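Local coordinates for protein CCR4-not transcription complex subunit 1 (Chaetomium thermophilum var. thermophilum DSM 1495, PDB 6H3Z) that probably acts as a core adaptor of the CCR4-NOT complex in mRNA deadenylation and transcriptional repression, represented here by a C-terminal MIF4G-like domain, at residues Ser25-Leu36 against Phe81-Ile89; Thr40-Phe51 against Thr100-His108. One frame throughout, in Å; residues are numbered along the deposited sequence.

Contact 1 (Ser25-Leu36 against Phe81-Ile89); sequences SRAVAERINKYL and FAIYALQQI
Tyr84 OH lies beside the side-chain amide of Asn33, 3.4 Å from Asn33 CG, with the amide plane standing at 90° to the phenol ring. This pair marks the flank of a helix-helix packing in the all-helical, ARM-type array of the MIF4G-like domain: segments 25-36 and 81-89 run in the same general direction, their axes crossing at -33° and 10.3 Å apart. With CG anti to the backbone N (chi1 177°), the ring of Tyr84 is carried over to the facing helix, which brings its CE2 edge to Ala29 and its hydroxyl to Asn33. Ala29 CB reaches Tyr84 CE2 at 4.1 Å. Ile32 CD1 comes to the edge of the same ring, 3.9 Å from Tyr84 CD2, while Gln88 CG, one turn further along Tyr84's own helix, lies over one ring face, toward its rim. Cutting Tyr84 back to an alanine would probably leave the Asn33 amide without its hydroxyl neighbour and open a gap beside Ile32 CD1. Ile32 is buried, and its second branch, CG2, rests 4.0 Å from Ala85 CB. Toward the start of the segments, Phe81 turns its ring to helix 22-45: Val28 CG1 meets Phe81 CD1 at 3.6 Å, the two side chains crossing at about a right angle, and Ser25 approaches the ring edge with CB and OG near the ring plane. Leu20, just before helix 22-45, touches both Ser25 and Phe81. At the far end, Leu36 divides its methyls: CD1 packs on Gln88 CB as well as Ile89 CG1, and CD2 lies 3.9 Å from Ile89 CG1.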
loop_
_atom_site.group_PDB
_atom_site.type_symbol
_atom_site.label_atom_id
_atom_site.label_comp_id
_atom_site.label_asym_id
_atom_site.label_seq_id
_atom_site.Cartn_x
_atom_site.Cartn_y
_atom_site.Cartn_z
ATOM N N SER A 25 23.852 -6.051 -16.777
ATOM C CA SER A 25 22.689 -5.317 -16.258
ATOM C C SER A 25 21.516 -6.256 -15.997
ATOM O O SER A 25 20.854 -6.128 -14.970
ATOM C CB SER A 25 22.284 -4.196 -17.211
ATOM O OG SER A 25 23.143 -3.075 -17.074
ATOM N N ARG A 26 21.298 -7.227 -16.908
ATOM C CA ARG A 26 20.259 -8.268 -16.848
ATOM C C ARG A 26 20.415 -9.144 -15.589
ATOM O O ARG A 26 19.400 -9.521 -14.989
ATOM C CB ARG A 26 20.308 -9.121 -18.131
ATOM C CG ARG A 26 19.258 -10.229 -18.271
ATOM C CD ARG A 26 19.417 -10.944 -19.597
ATOM N NE ARG A 26 18.843 -12.289 -19.598
ATOM C CZ ARG A 26 18.889 -13.117 -20.637
ATOM N NH1 ARG A 26 19.476 -12.744 -21.766
ATOM N NH2 ARG A 26 18.358 -14.328 -20.551
ATOM N N ALA A 27 21.676 -9.493 -15.220
ATOM C CA ALA A 27 21.981 -10.308 -14.044
ATOM C C ALA A 27 21.429 -9.656 -12.775
ATOM O O ALA A 27 20.810 -10.349 -11.965
ATOM C CB ALA A 27 23.476 -10.503 -13.921
ATOM N N VAL A 28 21.613 -8.311 -12.639
ATOM C CA VAL A 28 21.162 -7.477 -11.513
ATOM C C VAL A 28 19.636 -7.466 -11.454
ATOM O O VAL A 28 19.073 -7.546 -10.358
ATOM C CB VAL A 28 21.758 -6.033 -11.559
ATOM C CG1 VAL A 28 21.228 -5.162 -10.417
ATOM C CG2 VAL A 28 23.284 -6.063 -11.540
ATOM N N ALA A 29 18.970 -7.378 -12.627
ATOM C CA ALA A 29 17.505 -7.368 -12.725
ATOM C C ALA A 29 16.919 -8.673 -12.189
ATOM O O ALA A 29 16.035 -8.643 -11.335
ATOM C CB ALA A 29 17.068 -7.132 -14.164
ATOM N N GLU A 30 17.477 -9.806 -12.636
ATOM C CA GLU A 30 17.096 -11.151 -12.225
ATOM C C GLU A 30 17.355 -11.387 -10.722
ATOM O O GLU A 30 16.554 -12.068 -10.076
ATOM C CB GLU A 30 17.825 -12.188 -13.085
ATOM C CG GLU A 30 17.237 -12.355 -14.483
ATOM C CD GLU A 30 18.094 -13.066 -15.525
ATOM O OE1 GLU A 30 19.226 -13.502 -15.201
ATOM O OE2 GLU A 30 17.625 -13.178 -16.683
ATOM N N ARG A 31 18.441 -10.804 -10.154
ATOM C CA ARG A 31 18.718 -10.917 -8.718
ATOM C C ARG A 31 17.723 -10.054 -7.911
ATOM O O ARG A 31 17.271 -10.508 -6.855
ATOM C CB ARG A 31 20.184 -10.596 -8.382
ATOM C CG ARG A 31 20.668 -11.291 -7.112
ATOM C CD ARG A 31 22.173 -11.423 -7.102
ATOM N NE ARG A 31 22.817 -10.436 -6.231
ATOM C CZ ARG A 31 24.065 -9.999 -6.380
ATOM N NH1 ARG A 31 24.571 -9.113 -5.533
ATOM N NH2 ARG A 31 24.815 -10.440 -7.386
ATOM N N ILE A 32 17.335 -8.841 -8.431
ATOM C CA ILE A 32 16.318 -7.976 -7.810
ATOM C C ILE A 32 15.050 -8.825 -7.680
ATOM O O ILE A 32 14.516 -8.959 -6.582
ATOM C CB ILE A 32 16.052 -6.652 -8.603
ATOM C CG1 ILE A 32 17.188 -5.622 -8.383
ATOM C CG2 ILE A 32 14.692 -6.041 -8.220
ATOM C CD1 ILE A 32 17.259 -4.434 -9.415
ATOM N N ASN A 33 14.631 -9.469 -8.781
ATOM C CA ASN A 33 13.457 -10.329 -8.779
ATOM C C ASN A 33 13.595 -11.515 -7.858
ATOM O O ASN A 33 12.648 -11.782 -7.119
ATOM C CB ASN A 33 13.061 -10.760 -10.160
ATOM C CG ASN A 33 12.758 -9.624 -11.079
ATOM O OD1 ASN A 33 13.494 -9.429 -12.035
ATOM N ND2 ASN A 33 11.689 -8.845 -10.806
ATOM N N LYS A 34 14.775 -12.195 -7.836
ATOM C CA LYS A 34 14.969 -13.323 -6.915
ATOM C C LYS A 34 14.876 -12.880 -5.455
ATOM O O LYS A 34 14.316 -13.622 -4.655
ATOM C CB LYS A 34 16.231 -14.146 -7.187
ATOM C CG LYS A 34 15.914 -15.646 -7.129
ATOM C CD LYS A 34 17.082 -16.477 -6.646
ATOM C CE LYS A 34 16.633 -17.797 -6.064
ATOM N NZ LYS A 34 17.769 -18.547 -5.452
ATOM N N TYR A 35 15.334 -11.652 -5.126
ATOM C CA TYR A 35 15.198 -11.127 -3.779
ATOM C C TYR A 35 13.730 -10.912 -3.428
ATOM O O TYR A 35 13.326 -11.256 -2.319
ATOM C CB TYR A 35 16.007 -9.837 -3.605
ATOM C CG TYR A 35 17.493 -10.072 -3.474
ATOM C CD1 TYR A 35 17.988 -11.117 -2.694
ATOM C CD2 TYR A 35 18.410 -9.207 -4.071
ATOM C CE1 TYR A 35 19.358 -11.323 -2.550
ATOM C CE2 TYR A 35 19.785 -9.407 -3.938
ATOM C CZ TYR A 35 20.255 -10.466 -3.175
ATOM O OH TYR A 35 21.612 -10.661 -3.026
ATOM N N LEU A 36 12.919 -10.401 -4.388
ATOM C CA LEU A 36 11.485 -10.173 -4.177
ATOM C C LEU A 36 10.723 -11.497 -4.090
ATOM O O LEU A 36 9.796 -11.603 -3.287
ATOM C CB LEU A 36 10.877 -9.223 -5.228
ATOM C CG LEU A 36 11.433 -7.801 -5.261
ATOM C CD1 LEU A 36 10.645 -6.938 -6.184
ATOM C CD2 LEU A 36 11.416 -7.165 -3.886
ATOM N N PHE A 81 18.454 0.743 -11.947
ATOM C CA PHE A 81 18.222 -0.395 -11.064
ATOM C C PHE A 81 17.276 -0.067 -9.934
ATOM O O PHE A 81 16.335 -0.832 -9.695
ATOM C CB PHE A 81 19.547 -0.964 -10.569
ATOM C CG PHE A 81 20.399 -1.372 -11.744
ATOM C CD1 PHE A 81 20.073 -2.495 -12.507
ATOM C CD2 PHE A 81 21.475 -0.589 -12.146
ATOM C CE1 PHE A 81 20.835 -2.853 -13.622
ATOM C CE2 PHE A 81 22.243 -0.950 -13.257
ATOM C CZ PHE A 81 21.912 -2.076 -13.993
ATOM N N ALA A 82 17.482 1.087 -9.280
ATOM C CA ALA A 82 16.612 1.563 -8.217
ATOM C C ALA A 82 15.213 1.800 -8.794
ATOM O O ALA A 82 14.241 1.345 -8.192
ATOM C CB ALA A 82 17.167 2.838 -7.621
ATOM N N ILE A 83 15.124 2.415 -10.005
ATOM C CA ILE A 83 13.868 2.666 -10.741
ATOM C C ILE A 83 13.116 1.343 -11.012
ATOM O O ILE A 83 11.918 1.249 -10.741
ATOM C CB ILE A 83 14.112 3.504 -12.036
ATOM C CG1 ILE A 83 14.573 4.936 -11.699
ATOM C CG2 ILE A 83 12.863 3.549 -12.904
ATOM C CD1 ILE A 83 15.209 5.717 -12.832
ATOM N N TYR A 84 13.844 0.315 -11.485
ATOM C CA TYR A 84 13.296 -1.014 -11.774
ATOM C C TYR A 84 12.772 -1.705 -10.522
ATOM O O TYR A 84 11.661 -2.256 -10.557
ATOM C CB TYR A 84 14.349 -1.910 -12.461
ATOM C CG TYR A 84 13.866 -3.322 -12.714
ATOM C CD1 TYR A 84 12.974 -3.600 -13.746
ATOM C CD2 TYR A 84 14.309 -4.385 -11.926
ATOM C CE1 TYR A 84 12.513 -4.893 -13.973
ATOM C CE2 TYR A 84 13.862 -5.686 -12.150
ATOM C CZ TYR A 84 12.955 -5.932 -13.171
ATOM O OH TYR A 84 12.475 -7.196 -13.400
ATOM N N ALA A 85 13.599 -1.715 -9.436
ATOM C CA ALA A 85 13.269 -2.335 -8.153
ATOM C C ALA A 85 11.973 -1.740 -7.601
ATOM O O ALA A 85 11.096 -2.495 -7.186
ATOM C CB ALA A 85 14.408 -2.147 -7.171
ATOM N N LEU A 86 11.824 -0.394 -7.694
ATOM C CA LEU A 86 10.633 0.339 -7.267
ATOM C C LEU A 86 9.413 -0.039 -8.123
ATOM O O LEU A 86 8.321 -0.203 -7.572
ATOM C CB LEU A 86 10.858 1.860 -7.272
ATOM C CG LEU A 86 11.850 2.406 -6.257
ATOM C CD1 LEU A 86 12.381 3.714 -6.691
ATOM C CD2 LEU A 86 11.247 2.552 -4.900
ATOM N N GLN A 87 9.595 -0.232 -9.444
ATOM C CA GLN A 87 8.495 -0.660 -10.320
ATOM C C GLN A 87 7.970 -2.029 -9.878
ATOM O O GLN A 87 6.763 -2.203 -9.729
ATOM C CB GLN A 87 8.939 -0.724 -11.786
ATOM C CG GLN A 87 8.965 0.623 -12.478
ATOM C CD GLN A 87 9.648 0.565 -13.822
ATOM O OE1 GLN A 87 10.102 -0.494 -14.293
ATOM N NE2 GLN A 87 9.733 1.716 -14.476
ATOM N N GLN A 88 8.895 -2.973 -9.613
ATOM C CA GLN A 88 8.577 -4.333 -9.189
ATOM C C GLN A 88 7.870 -4.377 -7.843
ATOM O O GLN A 88 6.834 -5.033 -7.742
ATOM C CB GLN A 88 9.830 -5.220 -9.198
ATOM C CG GLN A 88 10.571 -5.288 -10.527
ATOM C CD GLN A 88 9.694 -5.635 -11.704
ATOM O OE1 GLN A 88 9.241 -4.757 -12.465
ATOM N NE2 GLN A 88 9.478 -6.912 -11.900
ATOM N N ILE A 89 8.393 -3.653 -6.829
ATOM C CA ILE A 89 7.812 -3.574 -5.479
ATOM C C ILE A 89 6.387 -3.022 -5.553
ATOM O O ILE A 89 5.467 -3.610 -4.978
ATOM C CB ILE A 89 8.729 -2.791 -4.475
ATOM C CG1 ILE A 89 10.055 -3.558 -4.255
ATOM C CG2 ILE A 89 8.018 -2.543 -3.122
ATOM C CD1 ILE A 89 11.245 -2.715 -4.023
#

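Contact 2 (Thr40-Phe51 against Thr100-His108). With NA (sodium ion), chain C.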
loop_
_atom_site.group_PDB
_atom_site.type_symbol
_atom_site.label_atom_id
_atom_site.label_comp_id
_atom_site.label_asym_id
_atom_site.label_seq_id
_atom_site.Cartn_x
_atom_site.Cartn_y
_atom_site.Cartn_z
ATOM N N THR A 40 8.870 -12.677 -0.588
ATOM C CA THR A 40 7.496 -13.153 -0.680
ATOM C C THR A 40 7.361 -14.463 0.091
ATOM O O THR A 40 6.444 -14.612 0.896
ATOM C CB THR A 40 7.127 -13.243 -2.155
ATOM O OG1 THR A 40 7.147 -11.917 -2.670
ATOM C CG2 THR A 40 5.767 -13.852 -2.391
ATOM N N ALA A 41 8.328 -15.370 -0.109
ATOM C CA ALA A 41 8.395 -16.669 0.537
ATOM C C ALA A 41 8.655 -16.544 2.048
ATOM O O ALA A 41 7.860 -17.050 2.853
ATOM C CB ALA A 41 9.484 -17.492 -0.125
ATOM N N ALA A 42 9.755 -15.841 2.410
ATOM C CA ALA A 42 10.228 -15.631 3.775
ATOM C C ALA A 42 9.236 -14.928 4.689
ATOM O O ALA A 42 9.128 -15.301 5.852
ATOM C CB ALA A 42 11.545 -14.877 3.764
ATOM N N ALA A 43 8.550 -13.889 4.181
ATOM C CA ALA A 43 7.570 -13.116 4.938
ATOM C C ALA A 43 6.319 -13.940 5.158
ATOM O O ALA A 43 5.685 -13.820 6.208
ATOM C CB ALA A 43 7.223 -11.831 4.197
ATOM N N THR A 44 5.972 -14.790 4.174
ATOM C CA THR A 44 4.779 -15.629 4.231
ATOM C C THR A 44 4.951 -16.710 5.275
ATOM O O THR A 44 4.106 -16.807 6.167
ATOM C CB THR A 44 4.391 -16.127 2.835
ATOM O OG1 THR A 44 3.984 -14.989 2.075
ATOM C CG2 THR A 44 3.254 -17.110 2.871
ATOM N N SER A 45 6.061 -17.478 5.184
ATOM C CA SER A 45 6.388 -18.559 6.116
ATOM C C SER A 45 6.574 -18.086 7.564
ATOM O O SER A 45 5.941 -18.647 8.463
ATOM C CB SER A 45 7.588 -19.377 5.640
ATOM O OG SER A 45 8.556 -18.613 4.942
ATOM N N ALA A 46 7.390 -17.025 7.773
ATOM C CA ALA A 46 7.689 -16.437 9.080
ATOM C C ALA A 46 6.456 -16.241 9.951
ATOM O O ALA A 46 5.405 -15.803 9.465
ATOM C CB ALA A 46 8.433 -15.120 8.917
ATOM N N THR A 47 6.596 -16.598 11.242
ATOM C CA THR A 47 5.573 -16.489 12.287
ATOM C C THR A 47 5.178 -15.026 12.579
ATOM O O THR A 47 3.984 -14.733 12.716
ATOM C CB THR A 47 6.024 -17.236 13.542
ATOM O OG1 THR A 47 7.438 -17.074 13.708
ATOM C CG2 THR A 47 5.694 -18.705 13.476
ATOM N N GLU A 48 6.179 -14.114 12.647
ATOM C CA GLU A 48 6.011 -12.680 12.915
ATOM C C GLU A 48 5.011 -12.072 11.930
ATOM O O GLU A 48 5.057 -12.389 10.742
ATOM C CB GLU A 48 7.364 -11.942 12.837
ATOM C CG GLU A 48 8.420 -12.397 13.845
ATOM C CD GLU A 48 9.244 -13.645 13.545
ATOM O OE1 GLU A 48 8.992 -14.309 12.512
ATOM O OE2 GLU A 48 10.136 -13.972 14.362
ATOM N N GLU A 49 4.069 -11.264 12.431
ATOM C CA GLU A 49 3.033 -10.640 11.601
ATOM C C GLU A 49 3.400 -9.209 11.215
ATOM O O GLU A 49 2.782 -8.630 10.315
ATOM C CB GLU A 49 1.668 -10.659 12.315
ATOM C CG GLU A 49 1.029 -12.033 12.410
ATOM C CD GLU A 49 -0.014 -12.135 13.502
ATOM O OE1 GLU A 49 0.326 -12.618 14.608
ATOM O OE2 GLU A 49 -1.166 -11.704 13.260
ATOM N N HIS A 50 4.388 -8.624 11.917
ATOM C CA HIS A 50 4.808 -7.241 11.697
ATOM C C HIS A 50 6.313 -7.102 11.527
ATOM O O HIS A 50 7.077 -7.874 12.103
ATOM C CB HIS A 50 4.250 -6.333 12.808
ATOM C CG HIS A 50 2.757 -6.423 12.893
ATOM N ND1 HIS A 50 1.941 -5.676 12.055
ATOM C CD2 HIS A 50 1.983 -7.264 13.622
ATOM C CE1 HIS A 50 0.701 -6.045 12.338
ATOM N NE2 HIS A 50 0.676 -7.004 13.273
ATOM N N PHE A 51 6.731 -6.153 10.683
ATOM C CA PHE A 51 8.131 -5.894 10.375
ATOM C C PHE A 51 8.952 -5.418 11.600
ATOM O O PHE A 51 10.149 -5.710 11.680
ATOM C CB PHE A 51 8.215 -4.923 9.198
ATOM C CG PHE A 51 9.604 -4.508 8.810
ATOM C CD1 PHE A 51 10.403 -5.338 8.042
ATOM C CD2 PHE A 51 10.107 -3.276 9.199
ATOM C CE1 PHE A 51 11.699 -4.961 7.709
ATOM C CE2 PHE A 51 11.383 -2.883 8.831
ATOM C CZ PHE A 51 12.181 -3.733 8.108
ATOM N N THR A 100 0.473 -8.992 6.422
ATOM C CA THR A 100 0.936 -7.743 7.047
ATOM C C THR A 100 2.449 -7.671 7.110
ATOM O O THR A 100 2.997 -6.605 6.852
ATOM C CB THR A 100 0.296 -7.501 8.414
ATOM O OG1 THR A 100 0.303 -8.702 9.181
ATOM C CG2 THR A 100 -1.098 -7.017 8.303
ATOM N N LEU A 101 3.124 -8.815 7.363
ATOM C CA LEU A 101 4.582 -8.873 7.398
ATOM C C LEU A 101 5.139 -8.540 6.015
ATOM O O LEU A 101 5.995 -7.666 5.920
ATOM C CB LEU A 101 5.088 -10.238 7.924
ATOM C CG LEU A 101 6.609 -10.397 8.083
ATOM C CD1 LEU A 101 7.160 -9.510 9.167
ATOM C CD2 LEU A 101 6.966 -11.808 8.370
ATOM N N LEU A 102 4.598 -9.173 4.947
ATOM C CA LEU A 102 4.991 -8.887 3.568
ATOM C C LEU A 102 4.676 -7.432 3.137
ATOM O O LEU A 102 5.545 -6.789 2.545
ATOM C CB LEU A 102 4.352 -9.883 2.604
ATOM C CG LEU A 102 4.723 -9.766 1.136
ATOM C CD1 LEU A 102 6.241 -9.734 0.942
ATOM C CD2 LEU A 102 4.106 -10.898 0.351
ATOM N N LEU A 103 3.453 -6.925 3.410
ATOM C CA LEU A 103 3.077 -5.552 3.060
ATOM C C LEU A 103 4.024 -4.543 3.739
ATOM O O LEU A 103 4.568 -3.665 3.062
ATOM C CB LEU A 103 1.622 -5.258 3.441
ATOM C CG LEU A 103 0.558 -6.015 2.678
ATOM C CD1 LEU A 103 -0.680 -6.176 3.521
ATOM C CD2 LEU A 103 0.252 -5.352 1.369
ATOM N N GLU A 104 4.273 -4.722 5.050
ATOM C CA GLU A 104 5.172 -3.868 5.808
ATOM C C GLU A 104 6.612 -3.917 5.286
ATOM O O GLU A 104 7.241 -2.865 5.171
ATOM C CB GLU A 104 5.099 -4.205 7.290
ATOM C CG GLU A 104 3.768 -3.792 7.885
ATOM C CD GLU A 104 3.515 -4.187 9.327
ATOM O OE1 GLU A 104 4.494 -4.437 10.071
ATOM O OE2 GLU A 104 2.328 -4.175 9.727
ATOM N N SER A 105 7.111 -5.128 4.933
ATOM C CA SER A 105 8.456 -5.356 4.393
ATOM C C SER A 105 8.620 -4.686 3.042
ATOM O O SER A 105 9.610 -3.991 2.827
ATOM C CB SER A 105 8.746 -6.848 4.279
ATOM O OG SER A 105 8.715 -7.456 5.562
ATOM N N LEU A 106 7.625 -4.855 2.153
ATOM C CA LEU A 106 7.594 -4.251 0.827
ATOM C C LEU A 106 7.559 -2.720 0.905
ATOM O O LEU A 106 8.360 -2.072 0.233
ATOM C CB LEU A 106 6.411 -4.782 0.007
ATOM C CG LEU A 106 6.538 -6.201 -0.559
ATOM C CD1 LEU A 106 5.210 -6.673 -1.086
ATOM C CD2 LEU A 106 7.600 -6.279 -1.653
ATOM N N VAL A 107 6.674 -2.141 1.761
ATOM C CA VAL A 107 6.573 -0.685 1.947
ATOM C C VAL A 107 7.896 -0.147 2.532
ATOM O O VAL A 107 8.320 0.959 2.175
ATOM C CB VAL A 107 5.324 -0.242 2.756
ATOM C CG1 VAL A 107 5.290 1.272 2.955
ATOM C CG2 VAL A 107 4.035 -0.709 2.094
ATOM N N HIS A 108 8.574 -0.963 3.377
ATOM C CA HIS A 108 9.851 -0.599 3.980
ATOM C C HIS A 108 10.945 -0.510 2.947
ATOM O O HIS A 108 11.724 0.445 2.962
ATOM C CB HIS A 108 10.249 -1.575 5.082
ATOM C CG HIS A 108 11.698 -1.480 5.454
ATOM N ND1 HIS A 108 12.193 -0.466 6.247
ATOM C CD2 HIS A 108 12.727 -2.253 5.035
ATOM C CE1 HIS A 108 13.496 -0.678 6.318
ATOM N NE2 HIS A 108 13.858 -1.760 5.631
HETATM NA NA NA C . 3.854 -14.039 8.517
#
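Glu104 sets CG beside its backbone N (chi1 -70°) and then runs extended, while His50 holds its ring anti to the carbonyl carbon (chi1 -57°), so that carboxylate and imidazole edge meet. The result is a His-carboxylate hydrogen bond: His50 ND1 donates to Glu104 OE2 at 2.8 Å, nearly in the ring plane and on the syn side of the oxygen. The other oxygen, OE1, takes the backbone N-H of Phe51 from its anti side at 2.9 Å. One turn earlier, Thr100 OG1 donates to Glu49 O at 2.7 Å. These bonds fasten the loop after helix 22-45 to the start of helix 100-116 in the ARM-type helical array. The Phe51 and His108 rings stack face to face, planes 30° apart, with Phe51 CZ over the centre of the imidazole. On the helix 22-45 side, Ala43 CB packs 3.8 Å from Leu102 CB, and Leu101 CD2 reaches Ala46 CB at 3.7 Å. Where that helix ends, a sodium ion is held by Ala46 O at 2.5 Å and Ala43 O at 3.0 Å, placing the ion at the turn that leads into the loop. With two N-H donors on its carboxylate and the amino end of its own helix close by, Glu104 is likely to stay ionised, and its charge would probably encourage a protonated His50.

In the fold
Both contacts use the long helix 22-45: contact 1 takes its earlier part, and contact 2 takes its end and the loop that follows. Their partners, helices 80-93 and 100-116, succeed each other in the chain, so the segments alternate: 25-36, 40-51, 81-89, 100-108. The contact centres lie about 19 Å apart, and the two meet where Ile89 CG2 packs 3.4 Å from Leu106 O. Helix 59-75, which follows segment 40-51 and precedes segment 81-89 in the chain, packs beside both, touched by Tyr35 and by Phe51. One helix thus ties two successive later ones into the amino-terminal part of this helical domain, with contact 2 nearer the chain centre.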